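Local structure of phosphoglycerate oxidoreductase (Rhizobium etli, 4HY3) at residues R38-D41 against L42-D46; A51-K55 against Y56-E60. The protein probably reduces 2-oxoacids such as glyoxylate or hydroxypyruvate with a nicotinamide cofactor. All coordinates share one frame; numbering follows the deposited sequence.

Contact 1. Residues R38-D41 against L42-D46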
ATOM      1  N   ARG A  38      22.885  10.799  27.379  1.00 24.19           N
ATOM      2  CA  ARG A  38      22.546  11.461  26.135  1.00 25.84           C
ATOM      3  C   ARG A  38      22.801  12.938  26.371  1.00 24.02           C
ATOM      4  O   ARG A  38      23.162  13.302  27.504  1.00 25.47           O
ATOM      5  CB  ARG A  38      21.087  11.225  25.823  1.00 29.89           C
ATOM      6  CG  ARG A  38      20.759   9.755  25.620  1.00 35.74           C
ATOM      7  CD  ARG A  38      20.883   9.358  24.162  1.00 39.78           C
ATOM      8  NE  ARG A  38      21.564   8.068  24.022  1.00 48.71           N
ATOM      9  CZ  ARG A  38      21.004   6.867  24.186  1.00 47.19           C
ATOM     10  NH1 ARG A  38      19.723   6.733  24.519  1.00 48.29           N
ATOM     11  NH2 ARG A  38      21.745   5.790  24.011  1.00 44.70           N
ATOM     12  N   SER A  39      22.649  13.780  25.345  1.00 19.54           N
ATOM     13  CA  SER A  39      22.752  15.224  25.547  1.00 17.39           C
ATOM     14  C   SER A  39      21.890  16.011  24.575  1.00 17.05           C
ATOM     15  O   SER A  39      21.668  15.589  23.444  1.00 16.49           O
ATOM     16  CB  SER A  39      24.191  15.681  25.359  1.00 16.40           C
ATOM     17  OG  SER A  39      24.512  15.722  23.965  1.00 15.38           O
ATOM     18  N   LEU A  40      21.477  17.205  24.993  1.00 16.32           N
ATOM     19  CA  LEU A  40      20.832  18.144  24.075  1.00 16.00           C
ATOM     20  C   LEU A  40      21.501  18.274  22.703  1.00 16.71           C
ATOM     21  O   LEU A  40      20.828  18.184  21.660  1.00 16.21           O
ATOM     22  CB  LEU A  40      20.683  19.509  24.735  1.00 14.81           C
ATOM     23  CG  LEU A  40      19.836  19.428  25.992  1.00 14.53           C
ATOM     24  CD1 LEU A  40      19.661  20.806  26.606  1.00 14.35           C
ATOM     25  CD2 LEU A  40      18.498  18.771  25.685  1.00 14.37           C
ATOM     26  N   ASP A  41      22.824  18.483  22.699  1.00 18.94           N
ATOM     27  CA  ASP A  41      23.579  18.621  21.439  1.00 19.68           C
ATOM     28  C   ASP A  41      23.342  17.456  20.490  1.00 19.73           C
ATOM     29  O   ASP A  41      23.141  17.692  19.316  1.00 19.63           O
ATOM     30  CB  ASP A  41      25.050  18.836  21.706  1.00 21.30           C
ATOM     31  CG  ASP A  41      25.346  20.251  22.135  1.00 24.46           C
ATOM     32  OD1 ASP A  41      25.169  21.164  21.318  1.00 27.37           O
ATOM     33  OD2 ASP A  41      25.740  20.486  23.289  1.00 27.63           O
ATOM     34  N   LEU A  42      23.315  16.228  21.030  1.00 20.64           N
ATOM     35  CA  LEU A  42      23.083  14.985  20.281  1.00 22.31           C
ATOM     36  C   LEU A  42      21.653  14.725  19.819  1.00 23.28           C
ATOM     37  O   LEU A  42      21.445  14.165  18.718  1.00 25.76           O
ATOM     38  CB  LEU A  42      23.556  13.743  21.083  1.00 24.42           C
ATOM     39  CG  LEU A  42      23.397  12.327  20.458  1.00 23.27           C
ATOM     40  CD1 LEU A  42      24.182  12.158  19.159  1.00 24.59           C
ATOM     41  CD2 LEU A  42      23.748  11.222  21.427  1.00 22.02           C
ATOM     42  N   ILE A  43      20.686  15.093  20.648  1.00 21.80           N
ATOM     43  CA  ILE A  43      19.307  14.723  20.379  1.00 22.20           C
ATOM     44  C   ILE A  43      18.441  15.826  19.732  1.00 22.90           C
ATOM     45  O   ILE A  43      17.256  15.636  19.447  1.00 23.49           O
ATOM     46  CB  ILE A  43      18.637  14.078  21.616  1.00 22.40           C
ATOM     47  CG1 ILE A  43      18.526  15.073  22.805  1.00 23.14           C
ATOM     48  CG2 ILE A  43      19.430  12.849  22.021  1.00 22.06           C
ATOM     49  CD1 ILE A  43      17.440  14.769  23.846  1.00 21.53           C
ATOM     50  N   PHE A  44      19.036  16.963  19.427  1.00 22.90           N
ATOM     51  CA  PHE A  44      18.249  18.034  18.824  1.00 20.91           C
ATOM     52  C   PHE A  44      18.896  18.570  17.555  1.00 21.19           C
ATOM     53  O   PHE A  44      19.998  19.116  17.622  1.00 24.20           O
ATOM     54  CB  PHE A  44      18.070  19.150  19.859  1.00 19.46           C
ATOM     55  CG  PHE A  44      17.003  18.856  20.869  1.00 18.81           C
ATOM     56  CD1 PHE A  44      15.648  19.135  20.593  1.00 18.41           C
ATOM     57  CD2 PHE A  44      17.313  18.283  22.068  1.00 18.24           C
ATOM     58  CE1 PHE A  44      14.647  18.870  21.516  1.00 17.21           C
ATOM     59  CE2 PHE A  44      16.293  18.016  22.988  1.00 17.83           C
ATOM     60  CZ  PHE A  44      14.968  18.302  22.712  1.00 16.16           C
ATOM     61  N   SER A  45      18.258  18.429  16.398  1.00 19.06           N
ATOM     62  CA  SER A  45      18.709  19.228  15.271  1.00 18.89           C
ATOM     63  C   SER A  45      18.692  20.727  15.674  1.00 19.30           C
ATOM     64  O   SER A  45      17.934  21.127  16.583  1.00 18.57           O
ATOM     65  CB  SER A  45      17.770  19.054  14.098  1.00 18.55           C
ATOM     66  OG  SER A  45      16.555  19.781  14.335  1.00 19.38           O
ATOM     67  N   ASP A  46      19.493  21.534  14.980  1.00 20.01           N
ATOM     68  CA  ASP A  46      19.392  23.008  15.008  1.00 22.10           C
ATOM     69  C   ASP A  46      17.953  23.547  15.049  1.00 22.72           C
ATOM     70  O   ASP A  46      17.547  24.168  16.067  1.00 21.64           O
ATOM     71  CB  ASP A  46      20.129  23.641  13.828  1.00 22.67           C
ATOM     72  CG  ASP A  46      21.646  23.436  13.898  1.00 24.98           C
ATOM     73  OD1 ASP A  46      22.192  23.136  14.978  1.00 24.70           O
ATOM     74  OD2 ASP A  46      22.320  23.573  12.845  1.00 29.37           O
TER
HETATM   75  O   HOH W   1      21.406  20.745  19.774  1.00 18.42           O

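Contact 2. Residues A51-K55 against Y56-E60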
ATOM      1  N   ALA A  51      13.655  25.664  18.103  1.00 16.10           N
ATOM      2  CA  ALA A  51      12.243  25.590  18.497  1.00 16.29           C
ATOM      3  C   ALA A  51      12.135  25.399  20.021  1.00 17.32           C
ATOM      4  O   ALA A  51      11.355  26.100  20.717  1.00 19.04           O
ATOM      5  CB  ALA A  51      11.544  24.477  17.761  1.00 15.77           C
ATOM      6  N   LEU A  52      12.958  24.499  20.551  1.00 16.73           N
ATOM      7  CA  LEU A  52      12.895  24.143  21.952  1.00 16.33           C
ATOM      8  C   LEU A  52      13.174  25.329  22.881  1.00 17.60           C
ATOM      9  O   LEU A  52      12.495  25.477  23.896  1.00 17.74           O
ATOM     10  CB  LEU A  52      13.877  23.007  22.213  1.00 16.14           C
ATOM     11  CG  LEU A  52      14.133  22.626  23.675  1.00 16.12           C
ATOM     12  CD1 LEU A  52      12.926  21.870  24.209  1.00 15.68           C
ATOM     13  CD2 LEU A  52      15.425  21.839  23.882  1.00 15.42           C
ATOM     14  N   HIS A  53      14.182  26.165  22.581  1.00 17.62           N
ATOM     15  CA  HIS A  53      14.520  27.248  23.519  1.00 16.89           C
ATOM     16  C   HIS A  53      13.710  28.444  23.266  1.00 17.53           C
ATOM     17  O   HIS A  53      13.594  29.331  24.092  1.00 17.04           O
ATOM     18  CB  HIS A  53      15.962  27.620  23.433  1.00 16.29           C
ATOM     19  CG  HIS A  53      16.890  26.579  24.009  1.00 16.71           C
ATOM     20  ND1 HIS A  53      16.958  26.325  25.312  1.00 15.76           N
ATOM     21  CD2 HIS A  53      17.823  25.733  23.391  1.00 16.63           C
ATOM     22  CE1 HIS A  53      17.888  25.370  25.531  1.00 15.85           C
ATOM     23  NE2 HIS A  53      18.416  25.013  24.363  1.00 15.83           N
ATOM     24  N   SER A  54      13.124  28.491  22.090  1.00 19.20           N
ATOM     25  CA  SER A  54      12.317  29.604  21.769  1.00 20.23           C
ATOM     26  C   SER A  54      11.102  29.392  22.571  1.00 21.40           C
ATOM     27  O   SER A  54      10.499  30.333  23.009  1.00 24.00           O
ATOM     28  CB  SER A  54      11.958  29.603  20.308  1.00 21.05           C
ATOM     29  OG  SER A  54      11.086  30.689  20.060  1.00 23.25           O
ATOM     30  N   LYS A  55      10.751  28.138  22.812  1.00 22.97           N
ATOM     31  CA  LYS A  55       9.491  27.862  23.470  1.00 24.21           C
ATOM     32  C   LYS A  55       9.530  27.656  24.964  1.00 24.13           C
ATOM     33  O   LYS A  55       8.552  27.910  25.610  1.00 28.14           O
ATOM     34  CB  LYS A  55       8.817  26.675  22.806  1.00 27.48           C
ATOM     35  CG  LYS A  55       7.371  26.519  23.206  1.00 30.99           C
ATOM     36  CD  LYS A  55       6.648  25.626  22.221  1.00 33.89           C
ATOM     37  CE  LYS A  55       5.174  25.996  22.197  1.00 36.34           C
ATOM     38  NZ  LYS A  55       4.413  24.771  21.840  1.00 42.77           N
ATOM     39  N   TYR A  56      10.639  27.161  25.511  1.00 25.86           N
ATOM     40  CA  TYR A  56      10.744  26.792  26.942  1.00 25.21           C
ATOM     41  C   TYR A  56      11.975  27.416  27.598  1.00 24.60           C
ATOM     42  O   TYR A  56      12.927  27.754  26.895  1.00 24.47           O
ATOM     43  CB  TYR A  56      10.825  25.259  27.091  1.00 24.45           C
ATOM     44  CG  TYR A  56       9.704  24.525  26.392  1.00 25.20           C
ATOM     45  CD1 TYR A  56       8.477  24.307  27.017  1.00 26.57           C
ATOM     46  CD2 TYR A  56       9.856  24.062  25.090  1.00 24.75           C
ATOM     47  CE1 TYR A  56       7.441  23.636  26.358  1.00 26.37           C
ATOM     48  CE2 TYR A  56       8.836  23.398  24.438  1.00 24.75           C
ATOM     49  CZ  TYR A  56       7.635  23.191  25.073  1.00 25.11           C
ATOM     50  OH  TYR A  56       6.639  22.557  24.397  1.00 25.11           O
ATOM     51  N   GLU A  57      11.960  27.561  28.923  1.00 23.77           N
ATOM     52  CA  GLU A  57      13.195  27.751  29.661  1.00 25.63           C
ATOM     53  C   GLU A  57      13.767  26.386  29.961  1.00 25.71           C
ATOM     54  O   GLU A  57      13.206  25.617  30.786  1.00 23.91           O
ATOM     55  CB  GLU A  57      12.952  28.398  30.998  1.00 31.01           C
ATOM     56  CG  GLU A  57      11.903  29.481  31.021  1.00 39.64           C
ATOM     57  CD  GLU A  57      11.635  29.983  32.432  1.00 46.10           C
ATOM     58  OE1 GLU A  57      10.549  30.630  32.595  1.00 48.47           O
ATOM     59  OE2 GLU A  57      12.503  29.723  33.341  1.00 40.81           O
ATOM     60  N   ILE A  58      14.882  26.074  29.310  1.00 24.13           N
ATOM     61  CA  ILE A  58      15.526  24.791  29.530  1.00 23.42           C
ATOM     62  C   ILE A  58      16.765  24.922  30.380  1.00 23.46           C
ATOM     63  O   ILE A  58      17.802  25.309  29.867  1.00 25.27           O
ATOM     64  CB  ILE A  58      15.870  24.122  28.204  1.00 22.74           C
ATOM     65  CG1 ILE A  58      14.590  23.592  27.584  1.00 22.94           C
ATOM     66  CG2 ILE A  58      16.892  23.004  28.382  1.00 21.97           C
ATOM     67  CD1 ILE A  58      14.239  24.395  26.380  1.00 25.21           C
ATOM     68  N   VAL A  59      16.652  24.630  31.676  1.00 24.15           N
ATOM     69  CA  VAL A  59      17.806  24.687  32.592  1.00 24.84           C
ATOM     70  C   VAL A  59      18.536  23.353  32.633  1.00 25.47           C
ATOM     71  O   VAL A  59      17.975  22.319  33.053  1.00 24.51           O
ATOM     72  CB  VAL A  59      17.472  25.235  34.030  1.00 24.22           C
ATOM     73  CG1 VAL A  59      15.995  25.462  34.240  1.00 24.57           C
ATOM     74  CG2 VAL A  59      18.037  24.374  35.136  1.00 22.98           C
ATOM     75  N   GLU A  60      19.778  23.382  32.155  1.00 26.59           N
ATOM     76  CA  GLU A  60      20.686  22.230  32.301  1.00 26.34           C
ATOM     77  C   GLU A  60      21.027  22.028  33.768  1.00 24.40           C
ATOM     78  O   GLU A  60      21.173  22.981  34.521  1.00 26.78           O
ATOM     79  CB  GLU A  60      21.933  22.400  31.453  1.00 26.66           C
ATOM     80  CG  GLU A  60      21.818  21.694  30.107  1.00 30.49           C
ATOM     81  CD  GLU A  60      22.613  22.387  29.017  1.00 32.56           C
ATOM     82  OE1 GLU A  60      22.593  23.616  29.000  1.00 36.32           O
ATOM     83  OE2 GLU A  60      23.258  21.734  28.174  1.00 33.55           O
TER

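Contact 1. Residues R38-D41 against L42-D46
Ser39 and Leu42 meet at the start of the one-turn helix 40-43, where OG of Ser39 accepts from the backbone N of Leu42 at 3.2 Å, the N-H pointing at it with an angle of 159°. The serine hydroxyl sits between its own backbone N and carbonyl carbon (chi1 76°), which folds it back over the helix start, with CB of Leu42 3.6 Å from OG. Its carbonyl serves the next residue: Ile43 N donates to Ser39 O at 3.0 Å, and CG1 of Ile43 lies beside the same oxygen. Ser39 is thus a classical N-cap. In the chain this short helix follows strand 30-34 and precedes helix 46-55, within the connection that leads to the parallel strand 57-60. Toward the C-terminal end, Ile43 N and Phe44 N each give a weak bond to Leu40 O, the latter at 3.1 Å, and a water spans Leu40 O and Phe44 O by donating to both. Leu40 O also lies in the plane of the Phe44 ring, at its edge. Leu40 and Phe44 run side by side in the same direction; both have CG beside the backbone N, Phe44 with chi1 -79°, and CD2 of Leu40 touches CE2 of Phe44 at 3.6 Å. Phe44 continues onto Leu52 and Arg49. On another side, CD of Arg38 passes loosely by Ile43 CG2 at 4.3 Å, while its NH1 donates to Val103 O. Asp41 turns its carboxylate to a salt bridge with Arg49, and Lys324 of helix 320-338 bonds to Leu42 O.

Contact 2. Residues A51-K55 against Y56-E60
Tyr56, the first residue to leave the helical conformation after helix 46-55, is still tied to the last turn: its N donates to Leu52 O at 3.0 Å, tilted 26° from the carbonyl plane. Its side chain lies alongside that of Lys55, both pointing the same way. The extended lysine chain runs over one face of the ring, with CG 3.9 Å from the ring centroid in a CH-pi contact and CD reaching 3.8 Å from the phenol OH. CG of Tyr56 stands beside its backbone N (chi1 -53°), which brings the ring alongside the Lys55 chain and up to Leu52; there CD2 lies 3.9 Å from CD1 of Leu52, the two side chains crossing at about a right angle. With the ring cut back to an alanine here, the aliphatic part of Lys55 would probably lose the face it lies on and Asp338 its phenol partner. Glu57 begins strand 57-60 and turns away to a salt bridge with Arg76. Ile58 points back toward the helix: its CD1 meets Leu52 CG, and its CB lies 3.6 Å from CE1 of His53, whose side chain crosses it at about a right angle. His53 NE2 is hydrogen-bonded to Arg49, one turn earlier. The turn thus carries the chain from helix into strand 57-60, the outermost strand, within this chain, of the mixed N-terminal sheet, parallel to its neighbour 30-34. Ile58 and Leu52 pack apolar groups between helix and strand, while the phenol of Tyr56 bonds to Asp338 of helix 320-338 and the ammonium of Lys55 pairs only weakly, at long range, with Asp335.

In the fold
From the N terminus the chain runs through strand 30-34, then helix 40-43 (contact 1), helix 46-55 and strand 57-60 (contact 2), so the pair spans the connection from the first strand to the neighbouring one, which lies parallel to it: a beta-alpha-beta crossover. The contacts are in series, neither nesting nor crossing; contact 1 closes the single turn of helix 40-43 early in the crossover, contact 2 the turn from helix 46-55 into strand 57-60. Their centres are 13 Å apart and they touch directly, Phe44 CZ packing on Leu52 CD2 at 3.8 Å and Leu40 CD1 on Ile58 CG2 at 4.0 Å. Both also abut helix 320-338.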